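Local coordinates for protein porin (Rhodobacter capsulatus, PDB 2POR) that forms outer-membrane channels, as a homotrimer, that let small hydrophilic solutes up to about 0.6 kDa diffuse passively, at residues Thr225-Asp237 / Gly246-Asp258. Numbering follows the deposited sequence.
Sequences TAVDHKAYGLSVD and GGYVQVLDIDTID. With C8E ((hydroxyethyloxy)tri(ethyloxy)octane), chain H.
Strands 226-240 and 243-254 form an antiparallel beta hairpin in the wall of the 16-stranded porin barrel. Tyr232 and Val251 make a hydrogen-bonded pair within it. Val251 N donates to Tyr232 O (2.9 Å), and Tyr232 N returns a bond to Val251 O. Lys230-Asp253, Leu234-Val249 and Val236-Gly247 pair in the same way. The side chains of Tyr232, Leu234, Val249 and Val251 lie on one face of the sheet, where Tyr232 and Val249 touch a bound C8E molecule. The Tyr232 ring leans over toward Val251 on the neighbouring strand, because chi1 of 44° sets CG between the backbone N and carbonyl carbon. Tyr232 CZ lies 3.4 Å from Val251 CG2. C8E O9 reaches the ring edge, 3.6 Å from Tyr232 CD2. Replacing Tyr232 by an alanine would probably leave both Val251 methyls and the detergent ether without their aromatic neighbour. The other face carries Gln250, whose OE1 hydrogen-bonds Tyr200 OH and whose NE2 hydrogen-bonds the backbone O of Gly99 and Asp101. Gly233 and Gln250 form a non-hydrogen-bonded pair. At the far end, Val227 CG2 packs on Ile254 CG2 (3.5 Å). There a water accepts from Asp228 N and donates to Asp255 OD2 at 2.7 Å.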
loop_
_atom_site.group_PDB
_atom_site.type_symbol
_atom_site.label_atom_id
_atom_site.label_comp_id
_atom_site.label_asym_id
_atom_site.label_seq_id
_atom_site.Cartn_x
_atom_site.Cartn_y
_atom_site.Cartn_z
ATOM N N THR A 225 -34.688 20.911 -1.080
ATOM C CA THR A 225 -35.643 20.919 -2.169
ATOM C C THR A 225 -34.947 20.245 -3.351
ATOM O O THR A 225 -33.705 20.119 -3.318
ATOM C CB THR A 225 -36.046 22.390 -2.539
ATOM O OG1 THR A 225 -34.895 23.170 -2.901
ATOM C CG2 THR A 225 -36.714 23.043 -1.334
ATOM N N ALA A 226 -35.677 19.831 -4.388
ATOM C CA ALA A 226 -35.051 19.277 -5.588
ATOM C C ALA A 226 -35.025 20.303 -6.726
ATOM O O ALA A 226 -35.938 21.127 -6.783
ATOM C CB ALA A 226 -35.827 18.075 -6.034
ATOM N N VAL A 227 -34.007 20.376 -7.602
ATOM C CA VAL A 227 -33.946 21.252 -8.783
ATOM C C VAL A 227 -33.927 20.383 -10.045
ATOM O O VAL A 227 -33.386 19.277 -9.998
ATOM C CB VAL A 227 -32.684 22.147 -8.813
ATOM C CG1 VAL A 227 -32.960 23.270 -7.843
ATOM C CG2 VAL A 227 -31.394 21.402 -8.447
ATOM N N ASP A 228 -34.485 20.775 -11.182
ATOM C CA ASP A 228 -34.472 19.942 -12.386
ATOM C C ASP A 228 -33.196 20.153 -13.110
ATOM O O ASP A 228 -32.650 21.256 -13.057
ATOM C CB ASP A 228 -35.608 20.297 -13.351
ATOM C CG ASP A 228 -36.977 20.033 -12.714
ATOM O OD1 ASP A 228 -37.208 18.937 -12.190
ATOM O OD2 ASP A 228 -37.806 20.944 -12.709
ATOM N N HIS A 229 -32.684 19.156 -13.820
ATOM C CA HIS A 229 -31.436 19.352 -14.551
ATOM C C HIS A 229 -31.486 18.571 -15.853
ATOM O O HIS A 229 -32.298 17.643 -16.021
ATOM C CB HIS A 229 -30.189 18.857 -13.753
ATOM C CG HIS A 229 -30.162 17.328 -13.487
ATOM N ND1 HIS A 229 -31.025 16.560 -12.811
ATOM C CD2 HIS A 229 -29.153 16.476 -13.929
ATOM C CE1 HIS A 229 -30.594 15.315 -12.819
ATOM N NE2 HIS A 229 -29.473 15.288 -13.492
ATOM N N LYS A 230 -30.615 19.000 -16.746
ATOM C CA LYS A 230 -30.398 18.237 -17.927
ATOM C C LYS A 230 -28.934 18.294 -18.260
ATOM O O LYS A 230 -28.232 19.201 -17.832
ATOM C CB LYS A 230 -31.237 18.786 -19.036
ATOM C CG LYS A 230 -30.885 20.067 -19.721
ATOM C CD LYS A 230 -32.160 20.395 -20.536
ATOM C CE LYS A 230 -33.401 20.577 -19.616
ATOM N NZ LYS A 230 -34.691 20.494 -20.287
ATOM N N ALA A 231 -28.448 17.277 -18.958
ATOM C CA ALA A 231 -27.055 17.188 -19.359
ATOM C C ALA A 231 -27.061 16.477 -20.717
ATOM O O ALA A 231 -27.912 15.610 -20.984
ATOM C CB ALA A 231 -26.299 16.351 -18.341
ATOM N N TYR A 232 -26.199 16.859 -21.634
ATOM C CA TYR A 232 -26.081 16.155 -22.908
ATOM C C TYR A 232 -24.694 16.407 -23.484
ATOM O O TYR A 232 -24.025 17.380 -23.102
ATOM C CB TYR A 232 -27.188 16.603 -23.910
ATOM C CG TYR A 232 -27.429 18.099 -23.972
ATOM C CD1 TYR A 232 -28.339 18.647 -23.083
ATOM C CD2 TYR A 232 -26.734 18.894 -24.869
ATOM C CE1 TYR A 232 -28.549 20.007 -23.083
ATOM C CE2 TYR A 232 -26.949 20.263 -24.882
ATOM C CZ TYR A 232 -27.857 20.806 -23.981
ATOM O OH TYR A 232 -28.067 22.184 -23.947
ATOM N N GLY A 233 -24.169 15.549 -24.365
ATOM C CA GLY A 233 -22.838 15.739 -24.910
ATOM C C GLY A 233 -22.574 14.785 -26.068
ATOM O O GLY A 233 -23.355 13.893 -26.408
ATOM N N LEU A 234 -21.429 14.989 -26.639
ATOM C CA LEU A 234 -21.073 14.258 -27.820
ATOM C C LEU A 234 -19.571 14.158 -27.899
ATOM O O LEU A 234 -18.903 15.132 -27.496
ATOM C CB LEU A 234 -21.582 15.036 -28.981
ATOM C CG LEU A 234 -21.015 14.706 -30.326
ATOM C CD1 LEU A 234 -21.692 13.443 -30.852
ATOM C CD2 LEU A 234 -21.178 15.897 -31.214
ATOM N N SER A 235 -19.017 13.030 -28.386
ATOM C CA SER A 235 -17.605 13.037 -28.706
ATOM C C SER A 235 -17.382 12.300 -30.013
ATOM O O SER A 235 -18.191 11.423 -30.380
ATOM C CB SER A 235 -16.714 12.360 -27.644
ATOM O OG SER A 235 -16.873 10.984 -27.401
ATOM N N VAL A 236 -16.280 12.690 -30.660
ATOM C CA VAL A 236 -15.885 12.108 -31.922
ATOM C C VAL A 236 -14.389 11.868 -31.834
ATOM O O VAL A 236 -13.653 12.784 -31.436
ATOM C CB VAL A 236 -16.161 13.075 -33.128
ATOM C CG1 VAL A 236 -15.796 12.368 -34.436
ATOM C CG2 VAL A 236 -17.623 13.422 -33.247
ATOM N N ASP A 237 -13.898 10.673 -32.184
ATOM C CA ASP A 237 -12.459 10.485 -32.327
ATOM C C ASP A 237 -12.225 9.641 -33.573
ATOM O O ASP A 237 -13.088 8.814 -33.919
ATOM C CB ASP A 237 -11.849 9.767 -31.143
ATOM C CG ASP A 237 -12.382 8.402 -30.801
ATOM O OD1 ASP A 237 -13.383 8.294 -30.104
ATOM O OD2 ASP A 237 -11.759 7.435 -31.217
ATOM N N GLY A 246 -9.312 13.519 -31.409
ATOM C CA GLY A 246 -10.669 13.471 -30.906
ATOM C C GLY A 246 -11.016 14.608 -29.950
ATOM O O GLY A 246 -10.123 15.347 -29.504
ATOM N N GLY A 247 -12.294 14.730 -29.605
ATOM C CA GLY A 247 -12.712 15.776 -28.708
ATOM C C GLY A 247 -14.116 15.509 -28.265
ATOM O O GLY A 247 -14.743 14.576 -28.771
ATOM N N TYR A 248 -14.637 16.330 -27.351
ATOM C CA TYR A 248 -15.975 16.130 -26.837
ATOM C C TYR A 248 -16.532 17.501 -26.438
ATOM O O TYR A 248 -15.743 18.452 -26.259
ATOM C CB TYR A 248 -15.949 15.202 -25.602
ATOM C CG TYR A 248 -15.181 15.767 -24.403
ATOM C CD1 TYR A 248 -15.847 16.605 -23.521
ATOM C CD2 TYR A 248 -13.825 15.538 -24.211
ATOM C CE1 TYR A 248 -15.169 17.206 -22.471
ATOM C CE2 TYR A 248 -13.136 16.144 -23.154
ATOM C CZ TYR A 248 -13.820 16.988 -22.271
ATOM O OH TYR A 248 -13.198 17.631 -21.194
ATOM N N VAL A 249 -17.842 17.608 -26.257
ATOM C CA VAL A 249 -18.422 18.819 -25.674
ATOM C C VAL A 249 -19.626 18.331 -24.890
ATOM O O VAL A 249 -20.338 17.393 -25.279
ATOM C CB VAL A 249 -18.800 19.858 -26.783
ATOM C CG1 VAL A 249 -19.899 19.350 -27.687
ATOM C CG2 VAL A 249 -19.252 21.140 -26.098
ATOM N N GLN A 250 -19.799 18.874 -23.685
ATOM C CA GLN A 250 -20.886 18.469 -22.833
ATOM C C GLN A 250 -21.474 19.751 -22.255
ATOM O O GLN A 250 -20.765 20.771 -22.153
ATOM C CB GLN A 250 -20.436 17.647 -21.639
ATOM C CG GLN A 250 -19.479 16.552 -21.950
ATOM C CD GLN A 250 -19.474 15.536 -20.846
ATOM O OE1 GLN A 250 -20.508 15.002 -20.479
ATOM N NE2 GLN A 250 -18.352 15.210 -20.241
ATOM N N VAL A 251 -22.764 19.717 -21.940
ATOM C CA VAL A 251 -23.322 20.817 -21.192
ATOM C C VAL A 251 -24.159 20.215 -20.097
ATOM O O VAL A 251 -24.790 19.147 -20.185
ATOM C CB VAL A 251 -24.171 21.865 -22.060
ATOM C CG1 VAL A 251 -23.982 21.604 -23.519
ATOM C CG2 VAL A 251 -25.601 21.904 -21.633
ATOM N N LEU A 252 -24.053 20.949 -18.985
ATOM C CA LEU A 252 -24.819 20.606 -17.806
ATOM C C LEU A 252 -25.625 21.865 -17.513
ATOM O O LEU A 252 -25.041 22.948 -17.483
ATOM C CB LEU A 252 -23.884 20.305 -16.679
ATOM C CG LEU A 252 -24.488 20.095 -15.309
ATOM C CD1 LEU A 252 -25.496 18.959 -15.288
ATOM C CD2 LEU A 252 -23.311 19.901 -14.371
ATOM N N ASP A 253 -26.925 21.721 -17.342
ATOM C CA ASP A 253 -27.829 22.836 -17.149
ATOM C C ASP A 253 -28.706 22.580 -15.922
ATOM O O ASP A 253 -29.641 21.763 -16.001
ATOM C CB ASP A 253 -28.629 22.937 -18.444
ATOM C CG ASP A 253 -29.555 24.135 -18.645
ATOM O OD1 ASP A 253 -29.861 24.816 -17.667
ATOM O OD2 ASP A 253 -29.966 24.379 -19.789
ATOM N N ILE A 254 -28.480 23.230 -14.773
ATOM C CA ILE A 254 -29.299 22.969 -13.610
ATOM C C ILE A 254 -30.123 24.217 -13.362
ATOM O O ILE A 254 -29.608 25.325 -13.137
ATOM C CB ILE A 254 -28.477 22.693 -12.368
ATOM C CG1 ILE A 254 -27.448 21.567 -12.667
ATOM C CG2 ILE A 254 -29.445 22.295 -11.246
ATOM C CD1 ILE A 254 -26.483 21.206 -11.529
ATOM N N ASP A 255 -31.407 23.941 -13.419
ATOM C CA ASP A 255 -32.443 24.932 -13.254
ATOM C C ASP A 255 -32.302 25.608 -11.889
ATOM O O ASP A 255 -32.105 24.965 -10.852
ATOM C CB ASP A 255 -33.794 24.245 -13.363
ATOM C CG ASP A 255 -35.000 25.186 -13.373
ATOM O OD1 ASP A 255 -34.968 26.203 -14.074
ATOM O OD2 ASP A 255 -35.977 24.898 -12.683
ATOM N N THR A 256 -32.380 26.937 -11.993
ATOM C CA THR A 256 -32.283 27.902 -10.909
ATOM C C THR A 256 -30.845 28.005 -10.423
ATOM O O THR A 256 -30.599 28.905 -9.624
ATOM C CB THR A 256 -33.194 27.600 -9.631
ATOM O OG1 THR A 256 -32.610 26.565 -8.884
ATOM C CG2 THR A 256 -34.606 27.190 -9.988
ATOM N N ILE A 257 -29.840 27.201 -10.825
ATOM C CA ILE A 257 -28.479 27.348 -10.295
ATOM C C ILE A 257 -27.671 27.904 -11.427
ATOM O O ILE A 257 -27.448 29.107 -11.452
ATOM C CB ILE A 257 -27.829 25.996 -9.829
ATOM C CG1 ILE A 257 -28.757 25.263 -8.860
ATOM C CG2 ILE A 257 -26.434 26.279 -9.281
ATOM C CD1 ILE A 257 -29.278 26.022 -7.653
ATOM N N ASP A 258 -27.273 27.103 -12.415
ATOM C CA ASP A 258 -26.435 27.595 -13.487
ATOM C C ASP A 258 -26.313 26.499 -14.580
ATOM O O ASP A 258 -26.877 25.417 -14.418
ATOM C CB ASP A 258 -25.051 27.953 -12.917
ATOM C CG ASP A 258 -24.300 29.049 -13.701
ATOM O OD1 ASP A 258 -24.783 29.550 -14.739
ATOM O OD2 ASP A 258 -23.203 29.416 -13.265
HETATM C C1 C8E H . -29.848 10.124 -27.679
HETATM C C2 C8E H . -28.662 11.052 -27.926
HETATM C C3 C8E H . -29.062 12.497 -28.178
HETATM C C4 C8E H . -27.843 13.440 -28.043
HETATM C C5 C8E H . -28.124 14.879 -28.496
HETATM C C6 C8E H . -27.115 15.957 -28.081
HETATM C C7 C8E H . -25.743 15.889 -28.731
HETATM C C8 C8E H . -25.213 17.307 -28.970
HETATM O O9 C8E H . -24.982 18.245 -27.899
HETATM C C10 C8E H . -23.664 18.842 -27.927
HETATM C C11 C8E H . -23.336 20.233 -27.323
HETATM O O12 C8E H . -23.892 21.467 -27.814
HETATM C C13 C8E H . -23.090 22.126 -28.808
HETATM C C14 C8E H . -22.856 23.644 -28.684
HETATM O O15 C8E H . -21.937 24.227 -27.739
HETATM C C16 C8E H . -20.948 25.064 -28.391
HETATM C C17 C8E H . -19.840 25.896 -27.673
HETATM O O18 C8E H . -18.668 25.328 -27.026
HETATM C C19 C8E H . -17.414 25.569 -27.682
HETATM C C20 C8E H . -16.766 24.414 -28.431
HETATM O O21 C8E H . -15.492 24.775 -28.955
HETATM O O HOH W 1 -36.079 23.168 -10.630
#